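Long-range contacts in diaminobutyrate-pyruvate transaminase and L-2,4-diaminobutyrate decarboxylase (PDB 2QMA), which probably decarboxylates L-2,4-diaminobutyrate with pyridoxal phosphate, as the C-terminal domain of a transaminase-decarboxylase fusion: residues A35-H40 and A78-V83; A120-L125 and A377-M382; M113-A118 and Y328-C333; P55-D60 and A92-F97; N126-S131 and A370-F375. One frame throughout, in Å; residues are numbered along the deposited sequence. Where two conformers were deposited one is given.

Contact 1: residues A35-H40 and A78-V83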
# COMPACT_ATOMS: atom_id res chain seq x y z
N ALA A 35 -15.71 -19.48 8.16
CA ALA A 35 -14.88 -20.32 9.03
C ALA A 35 -14.37 -21.56 8.28
O ALA A 35 -13.19 -21.90 8.36
CB ALA A 35 -15.67 -20.72 10.27
N SER A 36 -15.27 -22.20 7.54
CA SER A 36 -14.95 -23.41 6.79
C SER A 36 -13.89 -23.16 5.71
O SER A 36 -12.98 -23.99 5.53
CB SER A 36 -16.23 -23.99 6.17
OG SER A 36 -15.95 -25.17 5.47
N VAL A 37 -14.00 -22.03 5.01
CA VAL A 37 -13.05 -21.66 3.95
C VAL A 37 -11.63 -21.33 4.50
O VAL A 37 -10.62 -21.82 4.00
CB VAL A 37 -13.61 -20.49 3.06
CG1 VAL A 37 -12.53 -19.89 2.15
CG2 VAL A 37 -14.84 -20.96 2.26
N MSE A 38 -11.61 -20.53 5.55
CA MSE A 38 -10.40 -20.12 6.23
C MSE A 38 -9.72 -21.32 6.86
O MSE A 38 -8.52 -21.45 6.75
CB MSE A 38 -10.73 -19.06 7.28
CG MSE A 38 -11.25 -17.75 6.69
SE MSE A 38 -10.41 -17.12 5.04
CE MSE A 38 -12.04 -16.62 4.06
N SER A 39 -10.48 -22.19 7.53
CA SER A 39 -9.91 -23.43 8.06
C SER A 39 -9.29 -24.29 6.94
O SER A 39 -8.20 -24.83 7.11
CB SER A 39 -10.95 -24.20 8.90
OG SER A 39 -11.12 -23.59 10.18
N HIS A 40 -10.00 -24.41 5.80
CA HIS A 40 -9.46 -25.06 4.59
C HIS A 40 -8.12 -24.44 4.17
O HIS A 40 -7.15 -25.15 3.90
CB HIS A 40 -10.45 -24.96 3.41
CG HIS A 40 -10.08 -25.84 2.25
ND1 HIS A 40 -10.47 -27.16 2.16
CD2 HIS A 40 -9.30 -25.61 1.16
CE1 HIS A 40 -9.97 -27.69 1.06
NE2 HIS A 40 -9.26 -26.77 0.43
N ALA A 78 -14.93 -22.19 -10.47
CA ALA A 78 -14.85 -23.37 -9.60
C ALA A 78 -15.17 -23.05 -8.13
O ALA A 78 -15.07 -21.89 -7.71
CB ALA A 78 -13.44 -24.03 -9.73
N PRO A 79 -15.54 -24.09 -7.34
CA PRO A 79 -15.78 -23.86 -5.92
C PRO A 79 -14.51 -23.35 -5.25
O PRO A 79 -13.39 -23.73 -5.63
CB PRO A 79 -16.15 -25.24 -5.36
CG PRO A 79 -15.84 -26.24 -6.45
CD PRO A 79 -15.74 -25.50 -7.74
N LEU A 80 -14.70 -22.50 -4.24
CA LEU A 80 -13.58 -21.73 -3.67
C LEU A 80 -12.52 -22.66 -3.09
O LEU A 80 -11.33 -22.45 -3.28
CB LEU A 80 -14.08 -20.73 -2.61
CG LEU A 80 -13.03 -19.86 -1.89
CD1 LEU A 80 -11.99 -19.34 -2.88
CD2 LEU A 80 -13.71 -18.71 -1.19
N LYS A 81 -12.95 -23.71 -2.39
CA LYS A 81 -11.98 -24.62 -1.81
C LYS A 81 -11.07 -25.28 -2.86
O LYS A 81 -9.88 -25.47 -2.60
CB LYS A 81 -12.67 -25.66 -0.92
CG LYS A 81 -13.14 -25.12 0.43
CD LYS A 81 -14.06 -26.09 1.18
CE LYS A 81 -14.66 -25.38 2.40
NZ LYS A 81 -15.15 -26.37 3.41
N SER A 82 -11.60 -25.60 -4.04
CA SER A 82 -10.74 -26.19 -5.09
C SER A 82 -9.74 -25.15 -5.66
O SER A 82 -8.60 -25.49 -5.96
CB SER A 82 -11.52 -26.95 -6.18
OG SER A 82 -12.26 -26.10 -7.05
N VAL A 83 -10.19 -23.90 -5.77
CA VAL A 83 -9.33 -22.82 -6.23
C VAL A 83 -8.19 -22.61 -5.23
O VAL A 83 -7.03 -22.39 -5.63
CB VAL A 83 -10.11 -21.51 -6.40
CG1 VAL A 83 -9.14 -20.37 -6.79
CG2 VAL A 83 -11.25 -21.66 -7.48
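The imidazole of His40 has the aliphatic stem of Lys81 lying across one face. CG of Lys81 sits 3.8 Å from the centroid of the His40 ring and only 16° off its normal, a CH-pi contact displaced slightly toward the rim, with CG of the ring 3.6 Å from CG of Lys81. At the ring's edge, NE2 of His40 is hydrogen-bonded to Asp85, one turn further along the lysine's own helix, and this second grip should help set the ring's rotation over the lysine.

Beyond the ring Lys81 runs on fully extended, and its ammonium reaches Ser36, one helical turn before His40. NZ of Lys81 donates to OG of Ser36 at 2.5 Å, shorter than such bonds normally are, so the exact length is doubtful. The serine hydroxyl meets it because OG is anti to the backbone N (chi1 -179°). The apolar floor is Val37, whose CG1 meets CD2 of Leu80 at 3.7 Å, one side chain laid across the other.

One lysine thus spans a whole turn of helix 32-51 from the first turn of helix 80-92, while Val37 and His40 also lean on Ile84 further along the latter. The second subunit also packs here: Met38 touches its Val116 and Leu80 its Met113, both in helix 113-125 of that chain.

Contact 2: residues A120-L125 and A377-M382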
# COMPACT_ATOMS: atom_id res chain seq x y z
N ALA A 120 -5.38 -11.75 9.23
CA ALA A 120 -6.69 -12.45 9.20
C ALA A 120 -7.83 -11.54 9.64
O ALA A 120 -8.90 -11.51 9.00
CB ALA A 120 -6.64 -13.78 10.03
N MSE A 121 -7.59 -10.79 10.72
CA MSE A 121 -8.57 -9.83 11.22
C MSE A 121 -8.69 -8.59 10.31
O MSE A 121 -9.78 -8.12 10.05
CB MSE A 121 -8.25 -9.44 12.67
CG MSE A 121 -8.31 -10.64 13.61
SE MSE A 121 -7.67 -10.24 15.40
CE MSE A 121 -9.15 -9.09 15.95
N ILE A 122 -7.56 -8.10 9.81
CA ILE A 122 -7.59 -6.97 8.88
C ILE A 122 -8.48 -7.34 7.68
O ILE A 122 -9.33 -6.58 7.26
CB ILE A 122 -6.14 -6.58 8.36
CG1 ILE A 122 -5.23 -6.13 9.54
CG2 ILE A 122 -6.22 -5.49 7.27
CD1 ILE A 122 -3.72 -6.05 9.28
N ALA A 123 -8.24 -8.51 7.11
CA ALA A 123 -8.92 -8.93 5.88
C ALA A 123 -10.45 -9.09 6.10
O ALA A 123 -11.27 -8.72 5.25
CB ALA A 123 -8.27 -10.26 5.40
N ALA A 124 -10.82 -9.59 7.27
CA ALA A 124 -12.21 -9.88 7.60
C ALA A 124 -12.97 -8.61 7.90
O ALA A 124 -14.13 -8.47 7.53
CB ALA A 124 -12.29 -10.86 8.76
N LEU A 125 -12.31 -7.66 8.54
CA LEU A 125 -12.96 -6.37 8.83
C LEU A 125 -12.93 -5.41 7.64
O LEU A 125 -13.82 -4.58 7.49
CB LEU A 125 -12.29 -5.69 10.02
CG LEU A 125 -12.47 -6.42 11.38
CD1 LEU A 125 -11.56 -5.76 12.47
CD2 LEU A 125 -13.94 -6.52 11.79
N ALA A 377 -1.62 -1.11 10.93
CA ALA A 377 -1.13 -0.76 12.27
C ALA A 377 -1.56 -1.85 13.25
O ALA A 377 -0.98 -1.97 14.35
CB ALA A 377 -1.67 0.59 12.69
N LEU A 378 -2.54 -2.67 12.86
CA LEU A 378 -3.05 -3.74 13.76
C LEU A 378 -1.93 -4.73 14.02
O LEU A 378 -1.75 -5.19 15.14
CB LEU A 378 -4.33 -4.43 13.25
CG LEU A 378 -4.90 -5.56 14.16
CD1 LEU A 378 -5.44 -5.01 15.49
CD2 LEU A 378 -6.02 -6.43 13.48
N LYS A 379 -1.11 -4.98 12.98
CA LYS A 379 0.02 -5.88 13.08
C LYS A 379 0.95 -5.45 14.25
O LYS A 379 1.26 -6.28 15.09
CB LYS A 379 0.83 -5.89 11.79
CG LYS A 379 0.04 -6.31 10.55
CD LYS A 379 0.82 -5.90 9.29
CE LYS A 379 -0.04 -5.97 8.11
NZ LYS A 379 0.77 -5.89 6.85
N VAL A 380 1.36 -4.17 14.27
CA VAL A 380 2.29 -3.71 15.31
C VAL A 380 1.55 -3.72 16.66
O VAL A 380 2.14 -4.07 17.70
CB VAL A 380 2.86 -2.31 15.02
CG1 VAL A 380 3.89 -1.91 16.08
CG2 VAL A 380 3.48 -2.22 13.61
N PHE A 381 0.28 -3.31 16.67
CA PHE A 381 -0.50 -3.23 17.90
C PHE A 381 -0.54 -4.62 18.55
O PHE A 381 -0.28 -4.75 19.76
CB PHE A 381 -1.91 -2.67 17.60
CG PHE A 381 -2.83 -2.55 18.78
CD1 PHE A 381 -2.69 -1.51 19.69
CD2 PHE A 381 -3.91 -3.42 18.93
CE1 PHE A 381 -3.59 -1.35 20.74
CE2 PHE A 381 -4.80 -3.27 19.99
CZ PHE A 381 -4.64 -2.23 20.88
N MSE A 382 -0.81 -5.65 17.75
CA MSE A 382 -0.84 -7.04 18.27
C MSE A 382 0.55 -7.57 18.61
O MSE A 382 0.74 -8.18 19.68
CB MSE A 382 -1.56 -7.98 17.30
CG MSE A 382 -3.00 -7.53 17.07
SE MSE A 382 -4.16 -8.76 16.15
CE MSE A 382 -3.71 -10.38 17.14
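Leu378 fits between Met121 and Ile122 where two helices of the pyridoxal-dependent decarboxylase domain, which belongs to the pyridoxal-phosphate-dependent aminotransferase superfamily (fold type I), pack side by side. The axes of the short segments come within 10.3 Å and run roughly antiparallel, 141° apart. One methyl of the leucine does most of the work: CD2 of Leu378 lies 3.8 Å from CB of Met121 and 4.0 Å from CG1 of Ile122. The leucine gets there with CG anti to its own nitrogen (chi1 -180°), and it slides past the isoleucine with the two side chains pointing in opposite directions.

To one side of this core the selenium atoms of Met121 and Met382 approach each other. Met121 was deposited in two conformers, so the closeness of that pair is doubtful. To the other side CD1 of Ile122 crosses the stem of Lys379 at about a right angle, 3.9 Å from CE and 4.0 Å from CG of the lysine, an apolar methyl laid against the methylenes of a charged residue.

Ala118, one turn earlier on helix 113-125, extends the surface under Leu378, Lys379 and Met382. From the second subunit Val87 packs on Met121 and Ile84 on Met382, so the Met121-Met382 side borders that subunit. The charge of buried Lys379 is probably well balanced: NZ makes salt bridges to Glu119 OE2 and Asp376 OD1 and also hydrogen-bonds to the main-chain O atoms of Ser332 and Thr330.

Contact 3: residues M113-A118 and Y328-C333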
# COMPACT_ATOMS: atom_id res chain seq x y z
N MSE A 113 4.36 -14.35 13.78
CA MSE A 113 3.04 -14.93 13.96
C MSE A 113 1.95 -13.91 14.28
O MSE A 113 0.85 -13.99 13.72
CB MSE A 113 3.08 -16.02 15.02
CG MSE A 113 1.88 -16.95 14.95
SE MSE A 113 2.04 -18.08 13.39
CE MSE A 113 3.46 -19.27 14.07
N PRO A 114 2.21 -12.97 15.22
CA PRO A 114 1.23 -11.93 15.51
C PRO A 114 0.84 -11.05 14.33
O PRO A 114 -0.31 -10.64 14.25
CB PRO A 114 1.90 -11.10 16.62
CG PRO A 114 3.30 -11.49 16.64
CD PRO A 114 3.36 -12.90 16.16
N ALA A 115 1.79 -10.77 13.44
CA ALA A 115 1.46 -10.08 12.17
C ALA A 115 0.58 -10.95 11.26
O ALA A 115 -0.38 -10.45 10.69
CB ALA A 115 2.69 -9.64 11.47
N VAL A 116 0.88 -12.25 11.14
CA VAL A 116 0.04 -13.14 10.32
C VAL A 116 -1.40 -13.26 10.89
O VAL A 116 -2.37 -13.18 10.13
CB VAL A 116 0.74 -14.51 10.10
CG1 VAL A 116 -0.14 -15.48 9.25
CG2 VAL A 116 2.07 -14.30 9.42
N ALA A 117 -1.55 -13.42 12.20
CA ALA A 117 -2.89 -13.47 12.82
C ALA A 117 -3.58 -12.14 12.55
O ALA A 117 -4.74 -12.13 12.18
CB ALA A 117 -2.79 -13.70 14.33
N ALA A 118 -2.87 -11.02 12.74
CA ALA A 118 -3.44 -9.69 12.50
C ALA A 118 -4.01 -9.55 11.08
O ALA A 118 -5.08 -8.97 10.88
CB ALA A 118 -2.40 -8.57 12.80
N TYR A 328 9.71 -7.68 11.51
CA TYR A 328 9.06 -8.95 11.10
C TYR A 328 7.57 -8.90 10.76
O TYR A 328 6.91 -9.95 10.70
CB TYR A 328 9.27 -9.98 12.20
CG TYR A 328 10.72 -10.14 12.60
CD1 TYR A 328 11.65 -10.68 11.71
CD2 TYR A 328 11.13 -9.83 13.90
CE1 TYR A 328 12.99 -10.88 12.08
CE2 TYR A 328 12.49 -10.04 14.30
CZ TYR A 328 13.40 -10.55 13.36
OH TYR A 328 14.71 -10.74 13.72
N GLN A 329 7.03 -7.70 10.54
CA GLN A 329 5.64 -7.57 10.14
C GLN A 329 5.47 -7.97 8.67
O GLN A 329 6.40 -7.80 7.87
CB GLN A 329 5.14 -6.12 10.39
CG GLN A 329 5.39 -5.68 11.86
CD GLN A 329 4.80 -6.67 12.88
OE1 GLN A 329 3.59 -6.71 13.09
NE2 GLN A 329 5.66 -7.49 13.48
N THR A 330 4.29 -8.46 8.30
CA THR A 330 3.99 -8.72 6.89
C THR A 330 3.94 -7.42 6.04
O THR A 330 3.51 -6.34 6.51
CB THR A 330 2.66 -9.47 6.71
OG1 THR A 330 1.66 -8.79 7.44
CG2 THR A 330 2.73 -10.95 7.22
N ILE A 331 4.39 -7.51 4.80
CA ILE A 331 4.20 -6.38 3.86
C ILE A 331 2.71 -6.08 3.66
O ILE A 331 1.95 -7.02 3.53
CB ILE A 331 4.87 -6.70 2.50
CG1 ILE A 331 6.38 -6.90 2.70
CG2 ILE A 331 4.55 -5.60 1.44
CD1 ILE A 331 6.95 -7.92 1.69
N SER A 332 2.24 -4.82 3.66
CA SER A 332 2.97 -3.57 3.98
C SER A 332 2.83 -3.21 5.45
O SER A 332 1.80 -3.51 6.10
CB SER A 332 2.36 -2.41 3.19
OG SER A 332 0.92 -2.52 3.22
N CYS A 333 3.84 -2.54 5.98
CA CYS A 333 3.74 -2.05 7.35
C CYS A 333 4.91 -1.09 7.49
O CYS A 333 6.03 -1.53 7.72
CB CYS A 333 3.82 -3.20 8.35
SG CYS A 333 3.25 -2.80 10.03
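The loop between strands 318-322 and 334-338 packs on the first turn of helix 113-125, where its Gln329 and Thr330 touch Ala115. This is the loop that carries Lys325, predicted to be the lysine that binds pyridoxal phosphate. The cofactor is not attached here, and the side chain of Tyr328 comes about 8 Å from that of Lys325, so the contact lies close to the predicted attachment site.

The methyl of Ala115 carries most of the helix's share. The CA atoms of Ala115 and Gln329 are 5.3 Å apart, a close approach consistent with the small size of the alanine. CB of Ala115 lies 3.5 Å from OE1 of Gln329 and 3.7 Å from N of Thr330. The glutamine bends at chi2 (-53°) and presents the oxygen end of its amide to the methyl while NE2 stays further off. Both ends of that amide are engaged, OE1 by Thr383 OG1 and NE2 by Phe327 O, which fixes its flip.

Next to it CG2 of Val116 meets CG2 of Thr330 at 4.1 Å. In Thr330 OG1 is hydrogen-bonded to Glu119 OE2, while CG2, anti to the carbonyl carbon, faces the valine. Further along, Ile331 uses both N and O to bind Asn126 and Arg374 of the second subunit, which ties the loop into the dimer. The main-chain N of Thr330, buried against CB of Ala115, has no hydrogen-bonding partner in the model.

Contact 4: residues P55-D60 and A92-F97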
# COMPACT_ATOMS: atom_id res chain seq x y z
N PRO A 55 14.51 -23.07 0.03
CA PRO A 55 14.00 -21.69 -0.17
C PRO A 55 13.10 -21.56 -1.41
O PRO A 55 12.12 -20.80 -1.39
CB PRO A 55 15.25 -20.86 -0.39
CG PRO A 55 16.38 -21.68 -0.09
CD PRO A 55 15.98 -23.11 0.11
N TYR A 56 13.47 -22.25 -2.49
CA TYR A 56 12.70 -22.28 -3.75
C TYR A 56 12.59 -23.72 -4.31
O TYR A 56 13.55 -24.51 -4.20
CB TYR A 56 13.30 -21.30 -4.79
CG TYR A 56 12.61 -21.40 -6.15
CD1 TYR A 56 11.25 -21.11 -6.30
CD2 TYR A 56 13.33 -21.75 -7.29
CE1 TYR A 56 10.61 -21.22 -7.57
CE2 TYR A 56 12.71 -21.85 -8.56
CZ TYR A 56 11.36 -21.59 -8.69
OH TYR A 56 10.77 -21.70 -9.94
N SER A 57 11.45 -24.06 -4.92
CA SER A 57 11.21 -25.40 -5.41
C SER A 57 12.20 -25.86 -6.50
O SER A 57 12.35 -27.07 -6.74
CB SER A 57 9.77 -25.48 -5.92
OG SER A 57 9.69 -24.86 -7.20
N GLY A 58 12.86 -24.90 -7.16
CA GLY A 58 13.77 -25.19 -8.27
C GLY A 58 13.09 -25.45 -9.62
O GLY A 58 13.77 -25.69 -10.64
N MSE A 59 11.75 -25.38 -9.65
CA MSE A 59 10.99 -25.49 -10.90
C MSE A 59 11.53 -24.52 -11.95
O MSE A 59 11.91 -23.41 -11.62
CB MSE A 59 9.50 -25.21 -10.65
CG MSE A 59 8.68 -25.23 -11.92
SE MSE A 59 6.79 -25.25 -11.54
CE MSE A 59 6.62 -27.13 -11.08
N ASP A 60 11.60 -24.97 -13.19
CA ASP A 60 12.00 -24.12 -14.30
C ASP A 60 11.06 -22.90 -14.34
O ASP A 60 9.84 -23.06 -14.32
CB ASP A 60 11.90 -24.92 -15.61
CG ASP A 60 12.27 -24.09 -16.84
OD1 ASP A 60 13.39 -23.53 -16.89
OD2 ASP A 60 11.44 -24.02 -17.76
N ALA A 92 1.76 -21.32 -4.20
CA ALA A 92 2.39 -21.39 -2.88
C ALA A 92 3.59 -22.32 -2.89
O ALA A 92 4.67 -21.97 -2.42
CB ALA A 92 1.37 -21.81 -1.80
N LYS A 93 3.38 -23.54 -3.41
CA LYS A 93 4.46 -24.53 -3.49
C LYS A 93 5.72 -24.00 -4.20
O LYS A 93 6.83 -24.45 -3.89
CB LYS A 93 3.95 -25.81 -4.18
CG LYS A 93 4.91 -26.96 -4.15
CD LYS A 93 4.24 -28.25 -4.69
CE LYS A 93 5.16 -29.46 -4.51
NZ LYS A 93 4.76 -30.61 -5.39
N ASN A 94 5.54 -23.08 -5.15
CA ASN A 94 6.65 -22.55 -5.96
C ASN A 94 7.09 -21.11 -5.61
O ASN A 94 7.72 -20.44 -6.42
CB ASN A 94 6.32 -22.65 -7.44
CG ASN A 94 6.17 -24.11 -7.91
OD1 ASN A 94 7.09 -24.92 -7.75
ND2 ASN A 94 5.01 -24.44 -8.45
N ALA A 95 6.74 -20.67 -4.40
CA ALA A 95 7.07 -19.33 -3.90
C ALA A 95 8.49 -19.30 -3.29
O ALA A 95 9.17 -20.32 -3.21
CB ALA A 95 6.05 -18.93 -2.87
N ILE A 96 8.92 -18.12 -2.86
CA ILE A 96 10.20 -18.01 -2.19
C ILE A 96 9.91 -18.08 -0.68
O ILE A 96 9.21 -17.21 -0.14
CB ILE A 96 10.91 -16.63 -2.56
CG1 ILE A 96 11.20 -16.48 -4.08
CG2 ILE A 96 12.13 -16.39 -1.65
CD1 ILE A 96 12.38 -17.41 -4.63
N PHE A 97 10.45 -19.11 -0.00
CA PHE A 97 10.18 -19.30 1.41
C PHE A 97 11.17 -18.62 2.35
O PHE A 97 12.26 -19.14 2.63
CB PHE A 97 9.99 -20.79 1.72
CG PHE A 97 8.72 -21.33 1.13
CD1 PHE A 97 7.53 -21.29 1.87
CD2 PHE A 97 8.70 -21.81 -0.17
CE1 PHE A 97 6.34 -21.76 1.33
CE2 PHE A 97 7.50 -22.27 -0.72
CZ PHE A 97 6.31 -22.22 0.06
O HOH W 1 9.15 -22.92 -3.60
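Ser57 and Asn94 meet because their first torsions turn both polar ends into the gap between the loops. In Ser57, OG sits between the backbone N and the carbonyl carbon (chi1 77°); in Asn94, CG stands anti to the carbonyl carbon (chi1 -64°). OG of Ser57 then donates to OD1 of Asn94 at 2.7 Å, in the plane of the amide and on a lone pair.

The same hydroxyl accepts from N of Met59 at 3.2 Å, an ST turn, so it is gripped both as donor and as acceptor. The nitrogen of the Asn94 amide goes to Leu90 O in the last turn of helix 80-92, with SE of Met59 lying 3.7 Å from ND2 of Asn94.

Tyr56 comes in edge-on: its CE1 is 3.2 Å from O of Asn94, near the ring plane, and its OH reaches back to O of Met59 at 2.7 Å. A nearly straight bond (176°) links N of Phe97 to O of Pro55 at 2.8 Å. In between, a water donates to Lys93 O and Ala95 O and weakly accepts from Ser57 N.

From the second subunit, Ser136 OG binds Asn94 O and Trp132 stacks edge-to-face on Tyr56. Directed polar bonds and the bridging water thus set the register between the loop after helix 80-92 and the loop before helix 61-69. With both ends of the asparagine amide and both roles of the serine hydroxyl in use, the two groups should be held in fixed orientation.

Contact 5: residues N126-S131 and A370-F375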
# COMPACT_ATOMS: atom_id res chain seq x y z
N ASN A 126 -11.87 -5.49 6.83
CA ASN A 126 -11.70 -4.62 5.68
C ASN A 126 -11.99 -3.14 5.99
O ASN A 126 -12.71 -2.49 5.26
CB ASN A 126 -12.50 -5.11 4.47
CG ASN A 126 -12.02 -4.48 3.17
OD1 ASN A 126 -10.81 -4.34 2.95
ND2 ASN A 126 -12.97 -4.05 2.33
N GLN A 127 -11.41 -2.64 7.07
CA GLN A 127 -11.51 -1.21 7.42
C GLN A 127 -10.69 -0.39 6.43
O GLN A 127 -9.66 -0.84 5.95
CB GLN A 127 -11.03 -0.93 8.85
CG GLN A 127 -11.72 -1.80 9.98
CD GLN A 127 -13.18 -1.48 10.16
OE1 GLN A 127 -13.56 -0.65 10.96
NE2 GLN A 127 -14.04 -2.17 9.38
N SER A 128 -11.21 0.79 6.12
CA SER A 128 -10.53 1.78 5.32
C SER A 128 -10.11 2.98 6.18
O SER A 128 -10.96 3.69 6.72
CB SER A 128 -11.45 2.19 4.16
OG SER A 128 -10.72 3.02 3.26
N MSE A 129 -8.79 3.22 6.27
CA MSE A 129 -8.22 4.14 7.24
C MSE A 129 -8.46 5.61 6.93
O MSE A 129 -8.06 6.44 7.71
CB MSE A 129 -6.71 3.92 7.38
CG MSE A 129 -6.35 2.43 7.72
SE MSE A 129 -7.25 1.82 9.37
CE MSE A 129 -6.50 3.19 10.42
N ASP A 130 -9.11 5.92 5.82
CA ASP A 130 -9.22 7.33 5.47
C ASP A 130 -10.26 8.10 6.30
O ASP A 130 -10.22 9.35 6.34
CB ASP A 130 -9.41 7.56 3.98
CG ASP A 130 -10.35 6.57 3.34
OD1 ASP A 130 -10.25 5.35 3.63
OD2 ASP A 130 -11.14 7.00 2.47
N SER A 131 -11.19 7.38 6.94
CA SER A 131 -12.11 8.09 7.80
C SER A 131 -12.56 7.23 8.96
O SER A 131 -12.59 6.00 8.85
CB SER A 131 -13.35 8.55 7.03
OG SER A 131 -13.99 7.43 6.48
N ALA A 370 -2.10 8.54 0.76
CA ALA A 370 -3.16 7.66 0.20
C ALA A 370 -4.59 8.09 0.59
O ALA A 370 -4.81 9.05 1.34
CB ALA A 370 -2.89 6.19 0.59
N THR A 371 -5.58 7.39 0.02
CA THR A 371 -6.95 7.54 0.49
C THR A 371 -7.26 6.18 1.11
O THR A 371 -6.68 5.83 2.13
CB THR A 371 -7.89 7.92 -0.67
OG1 THR A 371 -7.29 9.01 -1.39
CG2 THR A 371 -9.30 8.37 -0.15
N THR A 372 -8.14 5.42 0.48
CA THR A 372 -8.32 4.02 0.83
C THR A 372 -6.99 3.43 1.32
O THR A 372 -6.07 3.15 0.55
CB THR A 372 -8.92 3.26 -0.38
OG1 THR A 372 -8.23 3.63 -1.59
CG2 THR A 372 -10.34 3.68 -0.57
N LYS A 373 -6.85 3.28 2.63
CA LYS A 373 -5.65 2.60 3.12
C LYS A 373 -5.99 1.53 4.17
O LYS A 373 -7.03 1.62 4.85
CB LYS A 373 -4.43 3.50 3.38
CG LYS A 373 -4.21 4.15 4.79
CD LYS A 373 -2.75 4.40 5.04
CE LYS A 373 -2.38 4.20 6.56
NZ LYS A 373 -2.80 5.32 7.46
N ARG A 374 -5.16 0.49 4.19
CA ARG A 374 -5.47 -0.68 4.98
C ARG A 374 -4.96 -0.56 6.41
O ARG A 374 -4.09 0.26 6.74
CB ARG A 374 -5.10 -2.02 4.28
CG ARG A 374 -3.75 -2.53 4.51
CD ARG A 374 -3.25 -3.56 3.50
NE ARG A 374 -3.99 -4.83 3.49
CZ ARG A 374 -3.76 -5.86 4.32
NH1 ARG A 374 -4.50 -6.98 4.21
NH2 ARG A 374 -2.81 -5.79 5.24
N PHE A 375 -5.56 -1.38 7.27
CA PHE A 375 -5.35 -1.34 8.71
C PHE A 375 -4.04 -2.08 9.09
O PHE A 375 -4.04 -2.98 9.95
CB PHE A 375 -6.63 -1.93 9.37
CG PHE A 375 -6.67 -1.87 10.91
CD1 PHE A 375 -5.78 -1.08 11.64
CD2 PHE A 375 -7.65 -2.59 11.59
CE1 PHE A 375 -5.85 -1.03 13.05
CE2 PHE A 375 -7.72 -2.54 13.01
CZ PHE A 375 -6.82 -1.75 13.72
O HOH W 2 -7.85 -2.73 6.25
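Met129 packs tightly on Lys373 and Phe375, whereas Asp130 and Thr371, at the partly exposed end that borders the second subunit, touch more lightly. On the tight side N of Met129 donates to O of Lys373 at 2.8 Å and 167°. CB of Met129 presses on CG of Lys373 at 3.6 Å. With CG anti to the carbonyl carbon (chi1 -54°), the selenomethionine sets CG 3.3 Å from O of Arg374, and a bend at chi2 carries SE to within 3.8 Å of CB of Phe375. SE lies 4.7 Å from the centroid of the Phe375 ring, 45° off its normal: an oblique Met-aromatic contact. Ala138 of helix 136-152 backs both residues. Just beyond, a water bridges the two loops, donating to Gln127 O and accepting from Phe375 N.

At the looser end, OD2 of Asp130 comes 3.5 Å from CG2 of Thr371, a van der Waals touch, while that oxygen finds its hydrogen bond in Gln134 NE2. Here the second subunit takes over, its Thr168 hydrogen-bonded to Thr371 OG1 and its His324 packed on Thr372.

A type I turn, Ser128 to Ser131, is thus bonded to the chain that resumes after the unmodelled residues 350-369. As in related decarboxylases such as DOPA decarboxylase, that missing piece probably corresponds to the mobile loop near the active site of the partner subunit.

Contacts 1 and 4 come first along the chain and interlock, their segments alternating; both join the region of helix 32-51 to that of helix 80-92, with centres about 23 Å apart. Contacts 2, 3 and 5 then tie the helix 113-125 region to chain more than 200 residues later. Contacts 2 and 3 share that helix and lie about 8 Å apart centre to centre, directly touching through Lys379. Contact 5, its centre about 12 Å from that of contact 2, also touches it, Ile122 CD1 meeting Phe375 O, and falls within the chain between its segments. The centres of contacts 4 and 5 are the farthest apart, at about 33 Å. All five touch the second subunit, so all lie at or near the dimer interface.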